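Local coordinates for transcriptional regulator, MerR-family (Cupriavidus metallidurans CH34, PDB 5GPE), which binds lead(II) ions and probably acts as a DNA-binding transcription regulator of the MerR family, at residues B[20-25]-B[38-43]; B[68-73]-B[78-83]. One frame throughout, in Å; residues are numbered along the deposited sequence.

How the contacts relate
Followed from the N terminus, the chain runs through helix 4-11 and helix 15-23, and contact 1 then closes the loop of residues 26-37, which leaves helix 15-23 and returns so that 38-43 meets 20-25 as helix 42-56 begins. That helix leads to helix 61-71, at whose end contact 2 closes a much shorter loop, residues 74-77, by bringing 68-73 against the start of the long helix 79-111. Contacts 1 and 2 lie in series, neither nested nor crossed; the centres of contacts 1 and 2 are about 21 Å apart and the nearest atoms of contacts 1 and 2 about 5 Å apart, without touching. Contact 1 belongs to the N-terminal, probably DNA-binding, helix-turn-helix part, contact 2 to its junction with the long helix.

Contact 1: residues B[20-25]-B[38-43]; sequences FYESEG and RLYDEV
Glu-22, near the end of helix 15-23, reaches across to Tyr-40 and Arg-38, and its carboxylate carries the whole contact. The backbones stay well apart, the nearest CA atoms being those of Glu-22 and Tyr-40 at 12.0 Å, so long side chains must bridge the gap. From CB, which points to the other segment, the chain of Glu-22 sets CG beside its own backbone N (chi1 -73°) and then runs extended. Contact with the other segment begins at Glu-22 CD, 3.4 Å from Tyr-40 OH, and Glu-22 OE1 lies at 3.6 Å from the same hydroxyl. Glu-22 OE2 does the gripping: it accepts a hydrogen bond of 2.6 Å from Tyr-40 OH, met on the syn side and 25° out of the carboxylate plane. The tyrosine arrives from the opposite direction and presents its ring edge, with Tyr-40 CE2 at 3.2 Å from Glu-22 OE2. Arg-38 supplies the charge. Its extended chain runs antiparallel to that of Glu-22, its guanidinium has Tyr-40 OH in plane at its edge, and Arg-38 NH1 forms a rather long salt bridge of 3.4 Å with Glu-22 OE2, the carboxylate and guanidinium planes standing 82° apart. One oxygen thus serves a hydroxyl and a cation together, which probably stabilises the negative charge of Glu-22. Behind the hydroxyl, the tyrosine ring packs on Ile-4 and Leu-7 of helix 4-11 and meets His-44 edge-to-face. Next to it, Asp-41 N-caps helix 42-56, Asp-41 OD1 accepting from Val-43 N at 3.1 Å. The arrangement fits the winged helix-turn-helix of MerR regulators, in which the connection after the second helix forms the wing; here it is pinned back onto that helix at its returning end.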
# COMPACT_ATOMS: atom_id res chain seq x y z
N PHE B 20 -0.30 -14.89 14.00
CA PHE B 20 0.43 -14.28 12.87
C PHE B 20 1.80 -13.72 13.32
O PHE B 20 2.83 -14.01 12.70
CB PHE B 20 -0.42 -13.17 12.24
CG PHE B 20 0.27 -12.40 11.17
CD1 PHE B 20 0.77 -13.04 10.04
CD2 PHE B 20 0.38 -11.02 11.25
CE1 PHE B 20 1.41 -12.32 9.03
CE2 PHE B 20 1.01 -10.29 10.26
CZ PHE B 20 1.52 -10.94 9.14
N TYR B 21 1.79 -12.96 14.41
CA TYR B 21 3.03 -12.42 14.98
C TYR B 21 4.00 -13.52 15.43
O TYR B 21 5.20 -13.39 15.25
CB TYR B 21 2.73 -11.48 16.14
CG TYR B 21 1.97 -10.23 15.77
CD1 TYR B 21 2.00 -9.70 14.47
CD2 TYR B 21 1.20 -9.57 16.71
CE1 TYR B 21 1.29 -8.56 14.15
CE2 TYR B 21 0.50 -8.42 16.40
CZ TYR B 21 0.54 -7.93 15.11
OH TYR B 21 -0.14 -6.79 14.77
N GLU B 22 3.46 -14.60 15.98
CA GLU B 22 4.28 -15.79 16.30
C GLU B 22 4.93 -16.39 15.07
O GLU B 22 6.13 -16.65 15.07
CB GLU B 22 3.44 -16.87 16.98
CG GLU B 22 3.08 -16.54 18.41
CD GLU B 22 2.38 -17.68 19.13
OE1 GLU B 22 1.48 -18.32 18.53
OE2 GLU B 22 2.71 -17.90 20.31
N SER B 23 4.14 -16.62 14.03
CA SER B 23 4.66 -17.19 12.77
C SER B 23 5.73 -16.29 12.13
O SER B 23 6.62 -16.78 11.45
CB SER B 23 3.53 -17.47 11.77
OG SER B 23 2.96 -16.26 11.31
N GLU B 24 5.65 -14.98 12.37
CA GLU B 24 6.63 -14.00 11.87
C GLU B 24 7.84 -13.75 12.80
O GLU B 24 8.68 -12.91 12.50
CB GLU B 24 5.93 -12.68 11.55
CG GLU B 24 5.04 -12.76 10.33
CD GLU B 24 5.83 -13.01 9.05
OE1 GLU B 24 6.81 -12.28 8.69
OE2 GLU B 24 5.47 -14.00 8.43
N GLY B 25 7.95 -14.49 13.90
CA GLY B 25 9.10 -14.40 14.79
C GLY B 25 9.14 -13.14 15.65
O GLY B 25 10.20 -12.77 16.14
N ARG B 38 0.54 -24.42 25.42
CA ARG B 38 1.21 -23.14 25.47
C ARG B 38 0.61 -22.11 26.43
O ARG B 38 -0.54 -21.89 26.38
CB ARG B 38 1.28 -22.53 24.07
CG ARG B 38 2.03 -23.35 23.05
CD ARG B 38 1.88 -22.84 21.63
NE ARG B 38 3.03 -23.24 20.84
CZ ARG B 38 3.92 -22.41 20.29
NH1 ARG B 38 3.80 -21.10 20.40
NH2 ARG B 38 4.92 -22.92 19.57
N LEU B 39 1.43 -21.51 27.27
CA LEU B 39 1.02 -20.44 28.19
C LEU B 39 1.86 -19.19 28.01
O LEU B 39 3.04 -19.27 27.68
CB LEU B 39 1.09 -20.90 29.66
CG LEU B 39 0.10 -21.96 30.11
CD1 LEU B 39 0.39 -22.38 31.54
CD2 LEU B 39 -1.34 -21.47 30.02
N TYR B 40 1.23 -18.04 28.24
CA TYR B 40 1.85 -16.73 28.06
C TYR B 40 1.75 -15.93 29.35
O TYR B 40 0.96 -16.25 30.23
CB TYR B 40 1.16 -15.97 26.91
CG TYR B 40 1.12 -16.75 25.60
CD1 TYR B 40 0.08 -17.64 25.33
CD2 TYR B 40 2.10 -16.58 24.64
CE1 TYR B 40 0.03 -18.35 24.14
CE2 TYR B 40 2.07 -17.28 23.43
CZ TYR B 40 1.03 -18.16 23.19
OH TYR B 40 0.98 -18.85 22.01
N ASP B 41 2.54 -14.88 29.45
CA ASP B 41 2.58 -14.01 30.63
C ASP B 41 2.75 -12.53 30.25
O ASP B 41 2.62 -12.16 29.07
CB ASP B 41 3.67 -14.52 31.61
CG ASP B 41 5.09 -14.34 31.08
OD1 ASP B 41 5.33 -13.56 30.13
OD2 ASP B 41 5.99 -15.01 31.62
N GLU B 42 3.05 -11.70 31.26
CA GLU B 42 3.15 -10.24 31.12
C GLU B 42 4.12 -9.77 30.03
O GLU B 42 3.88 -8.76 29.37
CB GLU B 42 3.53 -9.61 32.48
CG GLU B 42 3.50 -8.08 32.53
CD GLU B 42 2.11 -7.47 32.36
OE1 GLU B 42 1.08 -8.18 32.54
OE2 GLU B 42 2.03 -6.26 32.03
N VAL B 43 5.22 -10.51 29.86
CA VAL B 43 6.23 -10.18 28.84
C VAL B 43 5.62 -10.19 27.43
O VAL B 43 5.92 -9.32 26.61
CB VAL B 43 7.45 -11.14 28.91
CG1 VAL B 43 8.45 -10.86 27.79
CG2 VAL B 43 8.16 -11.03 30.26

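Contact 2: residues B[68-73]-B[78-83]. With PB (lead (II) ion), chain J.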
# COMPACT_ATOMS: atom_id res chain seq x y z
N LEU B 68 12.66 -4.65 17.68
CA LEU B 68 12.62 -5.69 18.72
C LEU B 68 14.01 -6.25 19.03
O LEU B 68 14.35 -6.48 20.19
CB LEU B 68 11.65 -6.82 18.34
CG LEU B 68 10.15 -6.47 18.40
CD1 LEU B 68 9.32 -7.58 17.78
CD2 LEU B 68 9.69 -6.22 19.83
N ASN B 69 14.79 -6.51 17.98
CA ASN B 69 16.16 -7.02 18.16
C ASN B 69 17.06 -6.05 18.94
O ASN B 69 17.81 -6.46 19.83
CB ASN B 69 16.80 -7.38 16.80
CG ASN B 69 16.29 -8.71 16.23
OD1 ASN B 69 15.79 -9.59 16.95
ND2 ASN B 69 16.44 -8.87 14.92
N LEU B 70 16.93 -4.76 18.65
CA LEU B 70 17.61 -3.71 19.42
C LEU B 70 17.06 -3.57 20.87
O LEU B 70 17.84 -3.43 21.83
CB LEU B 70 17.51 -2.38 18.71
CG LEU B 70 18.34 -2.35 17.43
CD1 LEU B 70 17.80 -1.31 16.45
CD2 LEU B 70 19.81 -2.12 17.74
N ARG B 71 15.74 -3.64 21.03
CA ARG B 71 15.12 -3.66 22.38
C ARG B 71 15.64 -4.83 23.24
O ARG B 71 15.86 -4.68 24.44
CB ARG B 71 13.58 -3.71 22.25
CG ARG B 71 12.76 -3.80 23.53
CD ARG B 71 11.26 -3.72 23.24
NE ARG B 71 10.43 -4.62 24.05
CZ ARG B 71 9.46 -4.28 24.91
NH1 ARG B 71 9.15 -3.01 25.15
NH2 ARG B 71 8.80 -5.25 25.55
N ASP B 72 15.82 -5.99 22.63
CA ASP B 72 16.33 -7.19 23.31
C ASP B 72 17.83 -7.13 23.66
O ASP B 72 18.30 -7.99 24.39
CB ASP B 72 16.06 -8.46 22.47
CG ASP B 72 14.56 -8.81 22.35
OD1 ASP B 72 13.72 -8.27 23.10
OD2 ASP B 72 14.22 -9.64 21.48
N ARG B 73 18.54 -6.10 23.17
CA ARG B 73 19.97 -5.87 23.43
C ARG B 73 20.19 -4.46 24.06
O ARG B 73 20.67 -3.54 23.41
CB ARG B 73 20.78 -6.02 22.12
CG ARG B 73 20.61 -7.32 21.27
CD ARG B 73 21.62 -8.37 21.66
NE ARG B 73 23.02 -7.92 21.65
CZ ARG B 73 23.82 -7.92 20.57
NH1 ARG B 73 23.38 -8.28 19.37
NH2 ARG B 73 25.08 -7.52 20.71
N CYS B 78 21.89 2.92 20.49
CA CYS B 78 20.56 3.01 19.84
C CYS B 78 20.52 3.92 18.60
O CYS B 78 19.42 4.22 18.07
CB CYS B 78 19.51 3.44 20.86
SG CYS B 78 19.59 5.16 21.38
N GLY B 79 21.69 4.31 18.10
CA GLY B 79 21.81 5.11 16.85
C GLY B 79 21.04 4.56 15.65
O GLY B 79 20.44 5.34 14.89
N GLU B 80 21.03 3.23 15.49
CA GLU B 80 20.28 2.59 14.37
C GLU B 80 18.76 2.73 14.48
O GLU B 80 18.06 2.70 13.47
CB GLU B 80 20.60 1.09 14.15
CG GLU B 80 22.04 0.61 14.14
CD GLU B 80 22.14 -0.90 14.30
OE1 GLU B 80 22.23 -1.66 13.30
OE2 GLU B 80 22.11 -1.32 15.45
N VAL B 81 18.24 2.95 15.70
CA VAL B 81 16.82 3.27 15.90
C VAL B 81 16.46 4.63 15.32
O VAL B 81 15.46 4.78 14.58
CB VAL B 81 16.41 3.24 17.40
CG1 VAL B 81 14.96 3.64 17.58
CG2 VAL B 81 16.63 1.85 17.96
N ASN B 82 17.29 5.63 15.62
CA ASN B 82 17.16 6.98 15.02
C ASN B 82 17.19 6.93 13.49
O ASN B 82 16.38 7.59 12.82
CB ASN B 82 18.27 7.95 15.51
CG ASN B 82 18.16 8.27 17.00
OD1 ASN B 82 17.07 8.39 17.54
ND2 ASN B 82 19.31 8.45 17.65
N ALA B 83 18.14 6.17 12.95
CA ALA B 83 18.29 6.02 11.48
C ALA B 83 17.07 5.37 10.82
O ALA B 83 16.68 5.73 9.71
CB ALA B 83 19.55 5.21 11.15
PB PB J . 17.61 6.06 19.98
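The carboxylate of Glu-80 meets Leu-70 at one oxygen: Glu-80 OE2 lies 3.3 Å from Leu-70 CD2, and the methyl stands well off the carboxylate plane, in neither a face-on nor an edge-on position. The other flat group is the amide of Asn-82, which faces the metal. The lead ion lies obliquely over one of its faces, 3.4 Å from Asn-82 OD1 and 3.7 Å from Asn-82 ND2, while ND2 donates to Asp-114 O of the second subunit, a bond that helps to fix how the amide is turned. The apolar part of the packing is Leu-70 against Val-81. Leu-70, its CG beside the backbone N (chi1 -70°), spreads its two methyls over the start of helix 79-111: CD2 goes to Glu-80, and Leu-70 CD1 touches Val-81 CG2 at 3.7 Å. The leucine lies roughly perpendicular to the Glu-80 chain and runs antiparallel alongside Val-81. Val-81 thereby has a double role in the packing, with CG2 on Leu-70 and Val-81 CB 4.0 Å from the lead ion. Cys-78, at the N-cap position, binds that ion through Cys-78 SG at 2.6 Å; its chi1 of 72° places the sulfur between the backbone N and the carbonyl carbon. The second subunit closes over this region: its Cys-122 packs on Cys-78, its Ile-124 on Val-81 and Asn-82, and its Ser-119 OG is hydrogen-bonded to Leu-70 O. Cys-113 and Cys-122 are also lead ligands in this protein, so the site is consistent with three thiolates drawn from both chains. Such soft sulfur donors suit lead(II), and with the amide oxygen lying farther off than the sulfur, metal binding here probably depends mainly on thiolates and links the subunits at the helix junction.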